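Local coordinates for protein sulfhydryl oxidase 1 (Homo sapiens, PDB 3LLK) that probably catalyses FAD-dependent oxidation of thiols to disulfides, passing electrons to molecular oxygen, as a sulfhydryl oxidase, at residues A176-R181 with V189-S194; V216-R221 with L243-A248. One frame throughout, in Å; residues are numbered along the deposited sequence.

Overall arrangement
Contact 1 (176-181 with 189-194) closes before contact 2 (216-221 with 243-248) opens, so the two follow in series along the chain, their centres about 16 Å apart. Contact 1 joins helices 165-179 and 185-203; contact 2 joins the loop after helix 185-203 to the next helix, 239-249. They meet where Trp193 NE1 is probably hydrogen-bonded to Trp218 O, 2.8 Å away, and where Val189 and Trp193 pack on Leu246. Both reach the adenine end of the flavin-adenine dinucleotide, through Trp193 and Trp218, so helix 185-203 and the loop after it each supply a tryptophan to the adenine site, and helix 239-249 backs the loop's tryptophan.

Contact 1 (A176-R181 with V189-S194); sequences AASMHR and VLWLWS. With FAD (flavin-adenine dinucleotide), chain D.
Met179 lies over the indole of Trp191, and Ser178 meets the same ring at its nitrogen edge. Trp191 NE1 donates to Ser178 OG over 3.1 Å, with an N-H...O angle of 169° and the oxygen almost in the indole plane, a nearly straight bond that fixes the ring's rotation. The tight part of the contact is on the face. Met179 CA sits 4.1 Å from the centroid of the five-membered ring in a CH-pi contact, while the extended start of the side chain, with CG anti to the backbone N (chi1 -171°), carries the sulfur across the ring. SD stands 5.0 Å from the centroid of the six-membered ring, above its face, a Met-aromatic contact; the bend at chi3 then drops CE to 3.3 Å from Trp191 CZ3. Both residues are buried, and Leu151 of helix 150-161 touches each of them.

Toward solvent the contact is looser. Exposed Arg181 brings NE to 3.8 Å from Trp191 CD1, at the indole edge, with guanidinium and ring planes 74° apart, so the pair is edge contact rather than stacking. Ser178 OG lies 3.3 Å above the guanidinium plane, toward its rim. A leucine in place of Trp191 would probably leave Ser178 OG without its N-H donor and open a gap beneath the Met179 methyl group.

Two residues further along helix 185-203, the backbone oxygen of Trp193 accepts a hydrogen bond from FAD N6A at 2.9 Å, so the helix packs on 176-181 through Trp191 and reaches the cofactor through Trp193. This is the packing of the C-terminal end of helix 165-179, and the turn that follows, on the next helix in the helical bundle of the Erv fold, with the adenine site on helix 185-203.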
loop_
_atom_site.group_PDB
_atom_site.type_symbol
_atom_site.label_atom_id
_atom_site.label_comp_id
_atom_site.label_asym_id
_atom_site.label_seq_id
_atom_site.Cartn_x
_atom_site.Cartn_y
_atom_site.Cartn_z
ATOM N N ALA A 176 12.463 -11.712 -3.005
ATOM C CA ALA A 176 13.575 -12.641 -2.793
ATOM C C ALA A 176 14.688 -12.417 -3.808
ATOM O O ALA A 176 15.865 -12.665 -3.533
ATOM C CB ALA A 176 13.076 -14.084 -2.875
ATOM N N ALA A 177 14.312 -11.950 -4.990
ATOM C CA ALA A 177 15.290 -11.699 -6.029
ATOM C C ALA A 177 16.185 -10.507 -5.679
ATOM O O ALA A 177 17.368 -10.492 -6.029
ATOM C CB ALA A 177 14.580 -11.457 -7.360
ATOM N N SER A 178 15.645 -9.517 -4.969
ATOM C CA SER A 178 16.459 -8.352 -4.652
ATOM C C SER A 178 16.060 -7.465 -3.477
ATOM O O SER A 178 16.820 -6.567 -3.121
ATOM C CB SER A 178 16.571 -7.464 -5.893
ATOM O OG SER A 178 15.310 -6.906 -6.229
ATOM N N MET A 179 14.895 -7.680 -2.872
ATOM C CA MET A 179 14.513 -6.813 -1.759
ATOM C C MET A 179 15.612 -6.739 -0.701
ATOM O O MET A 179 15.695 -5.770 0.061
ATOM C CB MET A 179 13.208 -7.273 -1.108
ATOM C CG MET A 179 12.695 -6.261 -0.089
ATOM S SD MET A 179 11.184 -6.725 0.755
ATOM C CE MET A 179 9.977 -6.259 -0.479
ATOM N N HIS A 180 16.464 -7.760 -0.673
ATOM C CA HIS A 180 17.565 -7.828 0.283
ATOM C C HIS A 180 18.698 -6.852 -0.046
ATOM O O HIS A 180 19.631 -6.698 0.739
ATOM C CB HIS A 180 18.104 -9.260 0.340
ATOM C CG HIS A 180 18.586 -9.776 -0.979
ATOM N ND1 HIS A 180 19.838 -9.489 -1.479
ATOM C CD2 HIS A 180 17.974 -10.543 -1.913
ATOM C CE1 HIS A 180 19.977 -10.057 -2.664
ATOM N NE2 HIS A 180 18.860 -10.702 -2.952
ATOM N N ARG A 181 18.613 -6.191 -1.200
ATOM C CA ARG A 181 19.634 -5.225 -1.616
ATOM C C ARG A 181 19.304 -3.825 -1.090
ATOM O O ARG A 181 20.155 -2.933 -1.083
ATOM C CB ARG A 181 19.740 -5.174 -3.142
ATOM C CG ARG A 181 18.565 -4.485 -3.819
ATOM C CD ARG A 181 18.680 -4.524 -5.338
ATOM N NE ARG A 181 17.433 -4.098 -5.969
ATOM C CZ ARG A 181 17.186 -4.177 -7.274
ATOM N NH1 ARG A 181 18.105 -4.666 -8.098
ATOM N NH2 ARG A 181 16.014 -3.776 -7.755
ATOM N N VAL A 189 12.060 3.039 -1.077
ATOM C CA VAL A 189 11.078 3.774 -1.868
ATOM C C VAL A 189 11.254 3.447 -3.349
ATOM O O VAL A 189 10.284 3.159 -4.053
ATOM C CB VAL A 189 11.226 5.302 -1.682
ATOM C CG1 VAL A 189 10.486 6.044 -2.798
ATOM C CG2 VAL A 189 10.666 5.713 -0.321
ATOM N N LEU A 190 12.501 3.493 -3.810
ATOM C CA LEU A 190 12.815 3.223 -5.206
ATOM C C LEU A 190 12.603 1.761 -5.554
ATOM O O LEU A 190 12.236 1.432 -6.677
ATOM C CB LEU A 190 14.262 3.617 -5.508
ATOM C CG LEU A 190 14.578 5.114 -5.480
ATOM C CD1 LEU A 190 16.079 5.326 -5.618
ATOM C CD2 LEU A 190 13.831 5.818 -6.607
ATOM N N TRP A 191 12.856 0.879 -4.597
ATOM C CA TRP A 191 12.681 -0.547 -4.844
ATOM C C TRP A 191 11.223 -0.871 -5.147
ATOM O O TRP A 191 10.923 -1.637 -6.067
ATOM C CB TRP A 191 13.117 -1.389 -3.638
ATOM C CG TRP A 191 13.027 -2.862 -3.942
ATOM C CD1 TRP A 191 13.993 -3.636 -4.520
ATOM C CD2 TRP A 191 11.870 -3.703 -3.810
ATOM N NE1 TRP A 191 13.513 -4.898 -4.764
ATOM C CE2 TRP A 191 12.213 -4.970 -4.338
ATOM C CE3 TRP A 191 10.579 -3.508 -3.303
ATOM C CZ2 TRP A 191 11.313 -6.038 -4.373
ATOM C CZ3 TRP A 191 9.678 -4.574 -3.336
ATOM C CH2 TRP A 191 10.055 -5.824 -3.870
ATOM N N LEU A 192 10.318 -0.310 -4.353
ATOM C CA LEU A 192 8.890 -0.570 -4.539
ATOM C C LEU A 192 8.418 0.058 -5.842
ATOM O O LEU A 192 7.607 -0.517 -6.570
ATOM C CB LEU A 192 8.083 0.007 -3.374
ATOM C CG LEU A 192 6.618 -0.444 -3.293
ATOM C CD1 LEU A 192 6.542 -1.953 -3.186
ATOM C CD2 LEU A 192 5.950 0.219 -2.092
ATOM N N TRP A 193 8.933 1.249 -6.124
ATOM C CA TRP A 193 8.584 1.975 -7.332
ATOM C C TRP A 193 8.945 1.186 -8.585
ATOM O O TRP A 193 8.097 0.967 -9.458
ATOM C CB TRP A 193 9.307 3.323 -7.347
ATOM C CG TRP A 193 9.448 3.934 -8.711
ATOM C CD1 TRP A 193 8.466 4.519 -9.457
ATOM C CD2 TRP A 193 10.648 4.011 -9.492
ATOM N NE1 TRP A 193 8.980 4.958 -10.654
ATOM C CE2 TRP A 193 10.316 4.658 -10.703
ATOM C CE3 TRP A 193 11.968 3.592 -9.285
ATOM C CZ2 TRP A 193 11.262 4.900 -11.712
ATOM C CZ3 TRP A 193 12.913 3.832 -10.289
ATOM C CH2 TRP A 193 12.551 4.479 -11.487
ATOM N N SER A 194 10.202 0.759 -8.678
ATOM C CA SER A 194 10.639 0.012 -9.852
ATOM C C SER A 194 9.999 -1.366 -9.903
ATOM O O SER A 194 9.718 -1.874 -10.984
ATOM C CB SER A 194 12.171 -0.101 -9.894
ATOM O OG SER A 194 12.669 -0.849 -8.810
HETATM P PA FAD D . -2.143 0.191 -10.068
HETATM O O1A FAD D . -2.991 -0.451 -9.027
HETATM O O2A FAD D . -1.014 -0.506 -10.742
HETATM O O5B FAD D . -1.573 1.557 -9.547
HETATM C C5B FAD D . -2.132 2.349 -8.497
HETATM C C4B FAD D . -1.732 3.743 -8.903
HETATM O O4B FAD D . -0.430 3.953 -8.293
HETATM C C3B FAD D . -1.808 4.391 -10.303
HETATM O O3B FAD D . -3.092 4.866 -10.706
HETATM C C2B FAD D . -0.734 5.375 -10.184
HETATM O O2B FAD D . -1.112 6.617 -9.676
HETATM C C1B FAD D . 0.297 4.763 -9.222
HETATM N N9A FAD D . 1.397 4.015 -9.745
HETATM C C8A FAD D . 1.573 3.263 -10.937
HETATM N N7A FAD D . 2.739 2.734 -11.114
HETATM C C5A FAD D . 3.420 3.155 -9.979
HETATM C C6A FAD D . 4.761 2.943 -9.605
HETATM N N6A FAD D . 5.640 2.272 -10.362
HETATM N N1A FAD D . 5.243 3.483 -8.429
HETATM C C2A FAD D . 4.497 4.288 -7.622
HETATM N N3A FAD D . 3.160 4.507 -7.988
HETATM C C4A FAD D . 2.673 3.906 -9.191
HETATM N N1 FAD D . -2.530 -8.221 -11.020
HETATM C C2 FAD D . -2.470 -9.207 -11.982
HETATM O O2 FAD D . -3.411 -9.253 -12.791
HETATM N N3 FAD D . -1.309 -9.958 -11.854
HETATM C C4 FAD D . -0.269 -9.816 -10.902
HETATM O O4 FAD D . 0.713 -10.630 -10.901
HETATM C C4X FAD D . -0.426 -8.801 -9.981
HETATM N N5 FAD D . 0.514 -8.638 -8.912
HETATM C C5X FAD D . 0.361 -7.695 -7.860
HETATM C C6 FAD D . 1.294 -7.714 -6.805
HETATM C C7 FAD D . 1.148 -6.750 -5.768
HETATM C C7M FAD D . 2.195 -6.833 -4.657
HETATM C C8 FAD D . 0.094 -5.788 -5.789
HETATM C C8M FAD D . -0.207 -4.671 -4.811
HETATM C C9 FAD D . -0.830 -5.824 -6.833
HETATM C C9A FAD D . -0.801 -6.775 -7.887
HETATM N N10 FAD D . -1.646 -6.991 -9.091
HETATM C C10 FAD D . -1.592 -7.975 -10.044
HETATM C "C1'" FAD D . -2.596 -5.958 -9.360
HETATM C "C2'" FAD D . -2.181 -4.808 -10.225
HETATM O "O2'" FAD D . -0.807 -4.432 -9.951
HETATM C "C3'" FAD D . -3.001 -3.555 -10.180
HETATM O "O3'" FAD D . -3.116 -3.098 -8.839
HETATM C "C4'" FAD D . -4.354 -3.504 -10.871
HETATM O "O4'" FAD D . -4.302 -4.181 -12.162
HETATM C "C5'" FAD D . -5.023 -2.203 -10.990
HETATM O "O5'" FAD D . -4.214 -1.399 -11.851
HETATM P P FAD D . -4.316 0.144 -11.984
HETATM O O1P FAD D . -4.122 0.364 -13.418
HETATM O O2P FAD D . -5.575 0.699 -11.421
HETATM O O3P FAD D . -3.099 0.824 -11.177
#

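Contact 2 (V216-R221 with L243-A248); sequences VQWPPR and LNFLKA. With FAD (flavin-adenine dinucleotide), chain D.
The adenine pocket of the FAD site is walled by Trp218, whose outer rim rests against Phe245 and Leu246 of helix 239-249. The adenine lies over one indole face, with FAD C4A 3.4 Å above the ring plane, and Trp218 CB approaches FAD N7A at 3.2 Å. Pro219 covers the opposite face: the peptide bond before it is cis, which folds the pyrrolidine back so that CB stands 3.8 Å above the ring centre. The indole is thus held between cofactor and proline.

Its six-membered end meets the helix. Trp218 CH2 touches Phe245 CE2 at 3.5 Å, the two ring planes inclined at 57°. Leu246 CD2 comes in at the indole edge, 3.8 Å from CZ3. Phe245, with CG anti to the backbone N (chi1 169°), extends toward the loop and also meets Pro219, CE2 to CB 3.5 Å. No hydrogen bond crosses this contact; it is wholly apolar.

Around it, His249 meets Trp218 edge-to-face, and Pro219 O accepts a bond from His228 NE2. Loop residues Leu223 and Cys227 touch Phe245, and Pro219 also packs on Trp193 of helix 185-203, so the Trp218-Pro219 part of the loop is wedged between helices 185-203 and 239-249.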
loop_
_atom_site.group_PDB
_atom_site.type_symbol
_atom_site.label_atom_id
_atom_site.label_comp_id
_atom_site.label_asym_id
_atom_site.label_seq_id
_atom_site.Cartn_x
_atom_site.Cartn_y
_atom_site.Cartn_z
ATOM N N VAL A 216 1.416 1.943 -17.826
ATOM C CA VAL A 216 2.563 2.649 -18.389
ATOM C C VAL A 216 3.692 2.617 -17.367
ATOM O O VAL A 216 3.474 2.277 -16.201
ATOM C CB VAL A 216 2.252 4.130 -18.694
ATOM C CG1 VAL A 216 0.974 4.244 -19.511
ATOM C CG2 VAL A 216 2.150 4.916 -17.397
ATOM N N GLN A 217 4.898 2.953 -17.812
ATOM C CA GLN A 217 6.042 3.017 -16.917
ATOM C C GLN A 217 5.842 4.355 -16.215
ATOM O O GLN A 217 6.001 5.429 -16.809
ATOM C CB GLN A 217 7.337 2.963 -17.722
ATOM C CG GLN A 217 7.555 1.580 -18.333
ATOM C CD GLN A 217 7.634 0.488 -17.273
ATOM O OE1 GLN A 217 8.676 0.287 -16.645
ATOM N NE2 GLN A 217 6.522 -0.213 -17.055
ATOM N N TRP A 218 5.465 4.258 -14.945
ATOM C CA TRP A 218 5.125 5.393 -14.095
ATOM C C TRP A 218 6.303 5.995 -13.319
ATOM O O TRP A 218 7.155 5.275 -12.812
ATOM C CB TRP A 218 4.040 4.917 -13.126
ATOM C CG TRP A 218 3.249 5.975 -12.458
ATOM C CD1 TRP A 218 2.041 6.463 -12.852
ATOM C CD2 TRP A 218 3.574 6.636 -11.235
ATOM N NE1 TRP A 218 1.582 7.383 -11.942
ATOM C CE2 TRP A 218 2.506 7.510 -10.938
ATOM C CE3 TRP A 218 4.665 6.574 -10.355
ATOM C CZ2 TRP A 218 2.493 8.320 -9.792
ATOM C CZ3 TRP A 218 4.652 7.380 -9.213
ATOM C CH2 TRP A 218 3.571 8.239 -8.945
ATOM N N PRO A 219 6.325 7.329 -13.158
ATOM C CA PRO A 219 5.340 8.305 -13.636
ATOM C C PRO A 219 5.510 8.667 -15.113
ATOM O O PRO A 219 6.639 8.772 -15.613
ATOM C CB PRO A 219 5.581 9.493 -12.719
ATOM C CG PRO A 219 7.104 9.476 -12.594
ATOM C CD PRO A 219 7.418 7.995 -12.418
ATOM N N PRO A 220 4.391 8.853 -15.838
ATOM C CA PRO A 220 4.508 9.204 -17.258
ATOM C C PRO A 220 5.076 10.618 -17.403
ATOM O O PRO A 220 5.088 11.385 -16.440
ATOM C CB PRO A 220 3.071 9.077 -17.763
ATOM C CG PRO A 220 2.268 9.509 -16.570
ATOM C CD PRO A 220 2.978 8.801 -15.418
ATOM N N ARG A 221 5.540 10.961 -18.598
ATOM C CA ARG A 221 6.125 12.283 -18.834
ATOM C C ARG A 221 5.240 13.481 -18.497
ATOM O O ARG A 221 5.733 14.503 -18.025
ATOM C CB ARG A 221 6.610 12.390 -20.282
ATOM C CG ARG A 221 7.909 11.650 -20.509
ATOM C CD ARG A 221 8.248 11.481 -21.981
ATOM N NE ARG A 221 9.625 11.015 -22.131
ATOM C CZ ARG A 221 10.693 11.786 -21.940
ATOM N NH1 ARG A 221 10.546 13.065 -21.596
ATOM N NH2 ARG A 221 11.908 11.283 -22.086
ATOM N N LEU A 243 13.180 10.071 -7.332
ATOM C CA LEU A 243 13.053 9.986 -5.877
ATOM C C LEU A 243 12.343 11.224 -5.330
ATOM O O LEU A 243 11.446 11.115 -4.492
ATOM C CB LEU A 243 14.434 9.842 -5.216
ATOM C CG LEU A 243 14.427 9.738 -3.682
ATOM C CD1 LEU A 243 13.621 8.498 -3.249
ATOM C CD2 LEU A 243 15.865 9.664 -3.167
ATOM N N ASN A 244 12.739 12.402 -5.810
ATOM C CA ASN A 244 12.127 13.646 -5.365
ATOM C C ASN A 244 10.658 13.687 -5.756
ATOM O O ASN A 244 9.808 14.076 -4.959
ATOM C CB ASN A 244 12.846 14.856 -5.968
ATOM C CG ASN A 244 14.239 15.053 -5.399
ATOM O OD1 ASN A 244 14.437 15.018 -4.185
ATOM N ND2 ASN A 244 15.213 15.269 -6.277
ATOM N N PHE A 245 10.346 13.290 -6.985
ATOM C CA PHE A 245 8.950 13.302 -7.394
ATOM C C PHE A 245 8.154 12.376 -6.476
ATOM O O PHE A 245 7.067 12.724 -6.023
ATOM C CB PHE A 245 8.779 12.834 -8.843
ATOM C CG PHE A 245 7.343 12.580 -9.223
ATOM C CD1 PHE A 245 6.481 13.638 -9.494
ATOM C CD2 PHE A 245 6.837 11.280 -9.245
ATOM C CE1 PHE A 245 5.131 13.409 -9.782
ATOM C CE2 PHE A 245 5.500 11.040 -9.527
ATOM C CZ PHE A 245 4.640 12.109 -9.797
ATOM N N LEU A 246 8.701 11.200 -6.194
ATOM C CA LEU A 246 7.998 10.250 -5.328
ATOM C C LEU A 246 7.718 10.868 -3.947
ATOM O O LEU A 246 6.602 10.778 -3.424
ATOM C CB LEU A 246 8.812 8.955 -5.208
ATOM C CG LEU A 246 8.920 8.102 -6.483
ATOM C CD1 LEU A 246 10.007 7.065 -6.308
ATOM C CD2 LEU A 246 7.585 7.416 -6.789
ATOM N N LYS A 247 8.722 11.520 -3.369
ATOM C CA LYS A 247 8.561 12.148 -2.059
ATOM C C LYS A 247 7.506 13.252 -2.100
ATOM O O LYS A 247 6.786 13.472 -1.125
ATOM C CB LYS A 247 9.898 12.704 -1.569
ATOM C CG LYS A 247 10.904 11.626 -1.158
ATOM C CD LYS A 247 12.262 12.244 -0.795
ATOM C CE LYS A 247 13.305 11.200 -0.417
ATOM N NZ LYS A 247 13.225 10.818 1.019
ATOM N N ALA A 248 7.405 13.935 -3.236
ATOM C CA ALA A 248 6.417 14.995 -3.402
ATOM C C ALA A 248 5.025 14.419 -3.649
ATOM O O ALA A 248 4.039 14.888 -3.084
ATOM C CB ALA A 248 6.812 15.899 -4.574
HETATM P PA FAD D . -2.143 0.191 -10.068
HETATM O O1A FAD D . -2.991 -0.451 -9.027
HETATM O O2A FAD D . -1.014 -0.506 -10.742
HETATM O O5B FAD D . -1.573 1.557 -9.547
HETATM C C5B FAD D . -2.132 2.349 -8.497
HETATM C C4B FAD D . -1.732 3.743 -8.903
HETATM O O4B FAD D . -0.430 3.953 -8.293
HETATM C C3B FAD D . -1.808 4.391 -10.303
HETATM O O3B FAD D . -3.092 4.866 -10.706
HETATM C C2B FAD D . -0.734 5.375 -10.184
HETATM O O2B FAD D . -1.112 6.617 -9.676
HETATM C C1B FAD D . 0.297 4.763 -9.222
HETATM N N9A FAD D . 1.397 4.015 -9.745
HETATM C C8A FAD D . 1.573 3.263 -10.937
HETATM N N7A FAD D . 2.739 2.734 -11.114
HETATM C C5A FAD D . 3.420 3.155 -9.979
HETATM C C6A FAD D . 4.761 2.943 -9.605
HETATM N N6A FAD D . 5.640 2.272 -10.362
HETATM N N1A FAD D . 5.243 3.483 -8.429
HETATM C C2A FAD D . 4.497 4.288 -7.622
HETATM N N3A FAD D . 3.160 4.507 -7.988
HETATM C C4A FAD D . 2.673 3.906 -9.191
HETATM N N1 FAD D . -2.530 -8.221 -11.020
HETATM C C2 FAD D . -2.470 -9.207 -11.982
HETATM O O2 FAD D . -3.411 -9.253 -12.791
HETATM N N3 FAD D . -1.309 -9.958 -11.854
HETATM C C4 FAD D . -0.269 -9.816 -10.902
HETATM O O4 FAD D . 0.713 -10.630 -10.901
HETATM C C4X FAD D . -0.426 -8.801 -9.981
HETATM N N5 FAD D . 0.514 -8.638 -8.912
HETATM C C5X FAD D . 0.361 -7.695 -7.860
HETATM C C6 FAD D . 1.294 -7.714 -6.805
HETATM C C7 FAD D . 1.148 -6.750 -5.768
HETATM C C7M FAD D . 2.195 -6.833 -4.657
HETATM C C8 FAD D . 0.094 -5.788 -5.789
HETATM C C8M FAD D . -0.207 -4.671 -4.811
HETATM C C9 FAD D . -0.830 -5.824 -6.833
HETATM C C9A FAD D . -0.801 -6.775 -7.887
HETATM N N10 FAD D . -1.646 -6.991 -9.091
HETATM C C10 FAD D . -1.592 -7.975 -10.044
HETATM C "C1'" FAD D . -2.596 -5.958 -9.360
HETATM C "C2'" FAD D . -2.181 -4.808 -10.225
HETATM O "O2'" FAD D . -0.807 -4.432 -9.951
HETATM C "C3'" FAD D . -3.001 -3.555 -10.180
HETATM O "O3'" FAD D . -3.116 -3.098 -8.839
HETATM C "C4'" FAD D . -4.354 -3.504 -10.871
HETATM O "O4'" FAD D . -4.302 -4.181 -12.162
HETATM C "C5'" FAD D . -5.023 -2.203 -10.990
HETATM O "O5'" FAD D . -4.214 -1.399 -11.851
HETATM P P FAD D . -4.316 0.144 -11.984
HETATM O O1P FAD D . -4.122 0.364 -13.418
HETATM O O2P FAD D . -5.575 0.699 -11.421
HETATM O O3P FAD D . -3.099 0.824 -11.177
#